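Side-chain contacts in glutaminase 1 (Escherichia coli, PDB 1U60), which catalyses the hydrolysis of L-glutamine to L-glutamate and ammonium as a member of the glutaminase family: residues Arg169-Ala172 with Trp173-Ser177; Ala84-Lys88 with Ile89-Pro93. All blocks are in the same frame, centred on the assembly; numbering follows the deposited sequence.

Contact 1: residues Arg169-Ala172 with Trp173-Ser177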
ATOM      1  N   ARG A 169      -5.668   1.762 -27.160  1.00 10.39           N
ATOM      2  CA  ARG A 169      -6.896   2.153 -27.900  1.00 10.80           C
ATOM      3  C   ARG A 169      -8.045   1.287 -27.474  1.00 10.76           C
ATOM      4  O   ARG A 169      -9.176   1.790 -27.238  1.00 10.41           O
ATOM      5  CB  ARG A 169      -6.742   2.064 -29.414  1.00 10.60           C
ATOM      6  CG  ARG A 169      -5.632   2.915 -30.035  1.00 10.86           C
ATOM      7  CD  ARG A 169      -5.476   2.754 -31.516  1.00 15.93           C
ATOM      8  NE  ARG A 169      -4.198   3.324 -31.954  1.00 13.82           N
ATOM      9  CZ  ARG A 169      -3.878   3.546 -33.231  1.00 18.10           C
ATOM     10  NH1 ARG A 169      -4.747   3.307 -34.225  1.00 17.58           N
ATOM     11  NH2 ARG A 169      -2.690   4.028 -33.526  1.00 15.44           N
ATOM     12  N   ALA A 170      -7.777  -0.017 -27.346  1.00 10.59           N
ATOM     13  CA  ALA A 170      -8.776  -0.944 -26.835  1.00 10.75           C
ATOM     14  C   ALA A 170      -9.253  -0.586 -25.428  1.00 11.84           C
ATOM     15  O   ALA A 170     -10.453  -0.555 -25.169  1.00 10.59           O
ATOM     16  CB  ALA A 170      -8.272  -2.329 -26.830  1.00 11.63           C
ATOM     17  N   ILE A 171      -8.294  -0.366 -24.525  1.00 10.69           N
ATOM     18  CA  ILE A 171      -8.607   0.023 -23.168  1.00 10.93           C
ATOM     19  C   ILE A 171      -9.451   1.305 -23.098  1.00 10.51           C
ATOM     20  O   ILE A 171     -10.420   1.376 -22.321  1.00 10.05           O
ATOM     21  CB  ILE A 171      -7.310   0.119 -22.312  1.00 10.53           C
ATOM     22  CG1 ILE A 171      -6.740  -1.266 -22.037  1.00 11.94           C
ATOM     23  CG2 ILE A 171      -7.596   0.792 -20.980  1.00 11.54           C
ATOM     24  CD1 ILE A 171      -5.407  -1.277 -21.341  1.00 13.12           C
ATOM     25  N   ALA A 172      -9.121   2.302 -23.912  1.00 10.53           N
ATOM     26  CA  ALA A 172      -9.878   3.523 -23.944  1.00 10.58           C
ATOM     27  C   ALA A 172     -11.345   3.253 -24.309  1.00 10.68           C
ATOM     28  O   ALA A 172     -12.237   3.822 -23.735  1.00 11.26           O
ATOM     29  CB  ALA A 172      -9.298   4.453 -24.893  1.00 11.09           C
ATOM     30  N   TRP A 173     -11.579   2.391 -25.286  1.00 10.67           N
ATOM     31  CA  TRP A 173     -12.933   2.070 -25.683  1.00 10.15           C
ATOM     32  C   TRP A 173     -13.658   1.261 -24.616  1.00  9.67           C
ATOM     33  O   TRP A 173     -14.859   1.444 -24.431  1.00  9.27           O
ATOM     34  CB  TRP A 173     -12.950   1.347 -27.066  1.00 10.09           C
ATOM     35  CG  TRP A 173     -12.761   2.262 -28.247  1.00 10.84           C
ATOM     36  CD1 TRP A 173     -11.781   2.184 -29.167  1.00 14.47           C
ATOM     37  CD2 TRP A 173     -13.575   3.387 -28.636  1.00 12.46           C
ATOM     38  NE1 TRP A 173     -11.910   3.175 -30.106  1.00 12.09           N
ATOM     39  CE2 TRP A 173     -12.995   3.943 -29.797  1.00 12.58           C
ATOM     40  CE3 TRP A 173     -14.716   3.996 -28.099  1.00 15.43           C
ATOM     41  CZ2 TRP A 173     -13.533   5.058 -30.460  1.00 13.89           C
ATOM     42  CZ3 TRP A 173     -15.260   5.088 -28.748  1.00 12.03           C
ATOM     43  CH2 TRP A 173     -14.663   5.620 -29.906  1.00 13.16           C
ATOM     44  N   LEU A 174     -12.974   0.339 -23.932  1.00 10.56           N
ATOM     45  CA  LEU A 174     -13.577  -0.376 -22.830  1.00 11.64           C
ATOM     46  C   LEU A 174     -14.028   0.551 -21.693  1.00 11.96           C
ATOM     47  O   LEU A 174     -15.149   0.411 -21.146  1.00 11.77           O
ATOM     48  CB  LEU A 174     -12.622  -1.389 -22.234  1.00 12.36           C
ATOM     49  CG  LEU A 174     -12.333  -2.623 -23.096  1.00 11.91           C
ATOM     50  CD1 LEU A 174     -11.239  -3.455 -22.457  1.00 14.00           C
ATOM     51  CD2 LEU A 174     -13.609  -3.448 -23.380  1.00  9.97           C
ATOM     52  N   LEU A 175     -13.158   1.462 -21.307  1.00 10.54           N
ATOM     53  CA  LEU A 175     -13.518   2.522 -20.353  1.00 11.31           C
ATOM     54  C   LEU A 175     -14.731   3.342 -20.844  1.00 12.15           C
ATOM     55  O   LEU A 175     -15.714   3.521 -20.113  1.00 13.21           O
ATOM     56  CB  LEU A 175     -12.323   3.428 -20.083  1.00 11.69           C
ATOM     57  CG  LEU A 175     -11.180   2.726 -19.378  1.00 13.41           C
ATOM     58  CD1 LEU A 175      -9.928   3.520 -19.587  1.00 15.06           C
ATOM     59  CD2 LEU A 175     -11.467   2.568 -17.904  1.00 11.75           C
ATOM     60  N   TYR A 176     -14.692   3.805 -22.076  1.00 11.52           N
ATOM     61  CA  TYR A 176     -15.736   4.661 -22.606  1.00 12.36           C
ATOM     62  C   TYR A 176     -17.076   3.921 -22.582  1.00 12.48           C
ATOM     63  O   TYR A 176     -18.135   4.490 -22.192  1.00 12.33           O
ATOM     64  CB  TYR A 176     -15.398   5.052 -24.014  1.00 12.17           C
ATOM     65  CG  TYR A 176     -16.332   6.085 -24.594  1.00 14.14           C
ATOM     66  CD1 TYR A 176     -17.468   5.700 -25.305  1.00 15.62           C
ATOM     67  CD2 TYR A 176     -16.082   7.439 -24.425  1.00 17.37           C
ATOM     68  CE1 TYR A 176     -18.342   6.633 -25.825  1.00 19.51           C
ATOM     69  CE2 TYR A 176     -16.949   8.387 -24.946  1.00 19.26           C
ATOM     70  CZ  TYR A 176     -18.084   7.977 -25.646  1.00 21.45           C
ATOM     71  OH  TYR A 176     -18.944   8.906 -26.176  1.00 25.63           O
ATOM     72  N   SER A 177     -17.016   2.645 -22.967  1.00 13.21           N
ATOM     73  CA  SER A 177     -18.200   1.807 -23.028  1.00 14.43           C
ATOM     74  C   SER A 177     -18.825   1.611 -21.645  1.00 14.97           C
ATOM     75  O   SER A 177     -20.045   1.552 -21.527  1.00 16.18           O
ATOM     76  CB  SER A 177     -17.849   0.466 -23.705  1.00 15.14           C
ATOM     77  OG  SER A 177     -18.941  -0.430 -23.603  1.00 19.96           O
TER
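Leu-175 packs back along its helix onto Ile-171, one turn earlier. Its CB, CG and CD1 all lie along Ile-171 O, CG coming to 3.3 Å from that oxygen, and CD1, still beside it, also touches the gamma methyl, with Leu-175 CD1 3.8 Å from Ile-171 CG2. The leucine takes this course because CG stands opposite its own carbonyl carbon (chi1 -65°), which turns the chain back toward the start of the helix. The two side chains run alongside each other, pointing the same way. Leu-175 N also donates to Ile-171 O at 2.9 Å, an almost straight bond of 178° at the hydrogen. This is the i to i+4 pattern of an alpha-helix, repeated from Trp-173 N to Arg-169 O, from Leu-174 N to Ala-170 O and from Tyr-176 N to Ala-172 O within helix 166-178. Ile-171 and Leu-175 are buried: Ile-171 rests on Ala-118 and Ile-121 of helix 117-126, and both residues meet helix 101-106, through Val-101 and Leu-104 respectively. Ile-171 also lies about 4 Å, side chain to side chain, from Asn-117 and Asn-168, both predicted to bind substrate. Trp-173, though largely exposed, touches Ala-185 and Met-186 of helix 185-195. Its indole leans back toward the preceding turn, CD1 coming to 3.3 Å from Arg-169 O, the oxygen lying oblique to the indole. The same oxygen receives Trp-173 N at 3.2 Å, the donor tilted 25° from the carbonyl plane. Leu-174 CG similarly sits 3.5 Å from Ala-170 O. The guanidinium of Arg-169 leads away from the following turn, and its NH2 is hydrogen-bonded to Gln-162 O.

Contact 2: residues Ala84-Lys88 with Ile89-Pro93. With EDO (1,2-ethanediol), chain G.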
ATOM      1  N   ALA A  84     -13.811  12.997  -6.174  1.00 10.48           N
ATOM      2  CA  ALA A  84     -14.066  12.705  -7.547  1.00 11.17           C
ATOM      3  C   ALA A  84     -13.086  11.723  -8.134  1.00 11.50           C
ATOM      4  O   ALA A  84     -13.473  10.890  -8.939  1.00 11.86           O
ATOM      5  CB  ALA A  84     -14.076  14.028  -8.362  1.00 12.24           C
ATOM      6  N   VAL A  85     -11.799  11.855  -7.804  1.00  9.70           N
ATOM      7  CA  VAL A  85     -10.834  10.924  -8.286  1.00 10.25           C
ATOM      8  C   VAL A  85     -11.127   9.515  -7.744  1.00  9.58           C
ATOM      9  O   VAL A  85     -11.069   8.543  -8.476  1.00  9.71           O
ATOM     10  CB  VAL A  85      -9.400  11.385  -7.961  1.00 10.39           C
ATOM     11  CG1 VAL A  85      -8.388  10.259  -8.238  1.00 11.23           C
ATOM     12  CG2 VAL A  85      -9.057  12.621  -8.805  1.00 10.32           C
ATOM     13  N   GLN A  86     -11.513   9.417  -6.489  1.00  8.90           N
ATOM     14  CA  GLN A  86     -11.786   8.091  -5.871  1.00 10.30           C
ATOM     15  C   GLN A  86     -13.043   7.434  -6.517  1.00 11.00           C
ATOM     16  O   GLN A  86     -13.062   6.216  -6.785  1.00 10.79           O
ATOM     17  CB  GLN A  86     -11.955   8.239  -4.362  1.00 10.51           C
ATOM     18  CG  GLN A  86     -11.931   6.892  -3.670  1.00 12.65           C
ATOM     19  CD  GLN A  86     -12.053   7.009  -2.157  1.00 12.69           C
ATOM     20  OE1 GLN A  86     -12.312   8.103  -1.625  1.00 12.75           O
ATOM     21  NE2 GLN A  86     -11.786   5.891  -1.452  1.00 14.91           N
ATOM     22  N   ASP A  87     -14.069   8.239  -6.784  1.00 12.43           N
ATOM     23  CA  ASP A  87     -15.309   7.783  -7.384  1.00 13.43           C
ATOM     24  C   ASP A  87     -15.160   7.410  -8.869  1.00 14.05           C
ATOM     25  O   ASP A  87     -15.696   6.380  -9.334  1.00 14.68           O
ATOM     26  CB  ASP A  87     -16.349   8.908  -7.310  1.00 13.55           C
ATOM     27  CG  ASP A  87     -16.869   9.161  -5.894  1.00 16.75           C
ATOM     28  OD1 ASP A  87     -16.676   8.321  -4.981  1.00 17.95           O
ATOM     29  OD2 ASP A  87     -17.484  10.203  -5.621  1.00 16.80           O
ATOM     30  N   LYS A  88     -14.464   8.264  -9.625  1.00 13.03           N
ATOM     31  CA  LYS A  88     -14.375   8.130 -11.080  1.00 12.56           C
ATOM     32  C   LYS A  88     -13.196   7.281 -11.583  1.00 11.43           C
ATOM     33  O   LYS A  88     -13.232   6.806 -12.707  1.00 11.10           O
ATOM     34  CB  LYS A  88     -14.326   9.530 -11.708  1.00 13.39           C
ATOM     35  CG  LYS A  88     -15.495  10.426 -11.290  1.00 14.33           C
ATOM     36  CD  LYS A  88     -16.820   9.838 -11.733  1.00 19.48           C
ATOM     37  CE  LYS A  88     -17.966  10.872 -11.544  1.00 21.37           C
ATOM     38  NZ  LYS A  88     -19.353  10.281 -11.771  1.00 25.24           N
ATOM     39  N   ILE A  89     -12.175   7.065 -10.745  1.00 10.41           N
ATOM     40  CA  ILE A  89     -10.974   6.338 -11.130  1.00 10.01           C
ATOM     41  C   ILE A  89     -10.761   5.218 -10.129  1.00 10.64           C
ATOM     42  O   ILE A  89     -10.734   4.061 -10.535  1.00 11.05           O
ATOM     43  CB  ILE A  89      -9.711   7.230 -11.198  1.00  9.39           C
ATOM     44  CG1 ILE A  89      -9.972   8.530 -11.972  1.00  8.97           C
ATOM     45  CG2 ILE A  89      -8.537   6.453 -11.819  1.00 11.68           C
ATOM     46  CD1 ILE A  89     -10.239   8.303 -13.461  1.00  9.28           C
ATOM     47  N   GLY A  90     -10.587   5.568  -8.855  1.00  9.98           N
ATOM     48  CA  GLY A  90     -10.354   4.577  -7.817  1.00 10.45           C
ATOM     49  C   GLY A  90      -9.079   4.808  -7.059  1.00 10.24           C
ATOM     50  O   GLY A  90      -8.260   5.608  -7.445  1.00  9.61           O
ATOM     51  N   ALA A  91      -8.919   4.085  -5.965  1.00  9.65           N
ATOM     52  CA  ALA A  91      -7.756   4.145  -5.102  1.00 11.51           C
ATOM     53  C   ALA A  91      -7.201   2.737  -4.756  1.00 11.39           C
ATOM     54  O   ALA A  91      -6.405   2.621  -3.853  1.00 13.17           O
ATOM     55  CB  ALA A  91      -8.151   4.892  -3.813  1.00 12.47           C
ATOM     56  N   ASP A  92      -7.578   1.690  -5.502  1.00 12.51           N
ATOM     57  CA  ASP A  92      -7.225   0.312  -5.099  1.00 11.08           C
ATOM     58  C   ASP A  92      -6.298  -0.393  -6.092  1.00 12.54           C
ATOM     59  O   ASP A  92      -6.419  -0.159  -7.298  1.00 12.98           O
ATOM     60  CB  ASP A  92      -8.481  -0.539  -4.913  1.00 10.79           C
ATOM     61  CG  ASP A  92      -9.311  -0.081  -3.764  1.00 13.12           C
ATOM     62  OD1 ASP A  92      -8.719   0.125  -2.658  1.00 11.48           O
ATOM     63  OD2 ASP A  92     -10.538   0.133  -3.885  1.00 13.18           O
ATOM     64  N   PRO A  93      -5.365  -1.214  -5.592  1.00 11.70           N
ATOM     65  CA  PRO A  93      -4.521  -2.037  -6.469  1.00 12.13           C
ATOM     66  C   PRO A  93      -5.361  -3.122  -7.171  1.00 11.10           C
ATOM     67  O   PRO A  93      -6.411  -3.563  -6.660  1.00 10.19           O
ATOM     68  CB  PRO A  93      -3.484  -2.605  -5.521  1.00 12.81           C
ATOM     69  CG  PRO A  93      -4.190  -2.741  -4.257  1.00 11.82           C
ATOM     70  CD  PRO A  93      -5.024  -1.438  -4.183  1.00 13.15           C
TER
HETATM   71  C1  EDO G1205     -19.833   9.121  -8.512  1.00 43.08           C
HETATM   72  O1  EDO G1205     -19.551   8.083  -9.447  1.00 39.82           O
HETATM   73  C2  EDO G1205     -21.006   9.964  -8.960  1.00 43.64           C
HETATM   74  O2  EDO G1205     -20.599  11.299  -9.184  1.00 46.21           O
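With chi1 at -47° and chi2 at -67°, Ile-89 bends its CG1 arm back beside its own backbone N, so that CD1 folds over the preceding peptide and comes to 3.4 Å from Lys-88 O. These torsions also leave Ile-89 CG1 at 4.4 Å from Val-85 CG1, a loose apolar touch across the last helical turn, while the backbone itself sets Ile-89 CB 3.3 Å from Val-85 O. That oxygen is held by two backbone donors. Ile-89 N gives the usual helical bond at 2.9 Å, tilted from the carbonyl plane, and Gly-90 N adds a straighter one at 3.0 Å that lies in that plane. The second, from i+5 back to i, is a pi-type bond at the helix end, where the chain leaves helical geometry at Ile-89. Gly-90 has a positive phi of 123°, and at its backbone angles a beta carbon would be jammed against the carbonyl of Ile-89. Its CA makes a C-H···O contact of 3.3 Å with Gln-86 O, which also accepts a bond from Lys-110 NZ. Beyond it, Ala-91 CB points back toward the helix and lies 4.3 Å from Gln-86 CG. Lys-88 bends at chi2 and then extends, bringing NZ to both hydroxyls of a 1,2-ethanediol, probably from the crystallisation liquor, through weak bonds. Gln-86 NE2 bonds to Asp-249 OD1 of the second subunit. Val-85 is packed on helix 68-80 through Leu-73, Ala-76, Leu-77 and Val-80, while Ile-89 reaches Ala-122, Thr-123 and Leu-126 of helix 117-126; the end of helix 82-88 and the residue after it thus pack against these two helices before the chain runs on past helix 231-241, where Ala-91 meets Glu-237 and Pro-93 meets Met-240.

Contact 2 comes first along the chain, at the end of helix 82-88, and contact 1 follows within helix 166-178. Their centres lie about 17 Å apart on the same side of the chain's centre, and their nearest atoms are about 7 Å apart without touching. Helix 117-126 is their shared neighbour: Ile-171 packs on its first part and Ile-89 on its last. Asn-117, a predicted substrate residue, begins this helix, so contact 1 packs near the probable active site, whereas contact 2 lies farther along the helix and also faces the second subunit. Contact 1 lies wholly within a helix, contact 2 at a helix end and the loop after it.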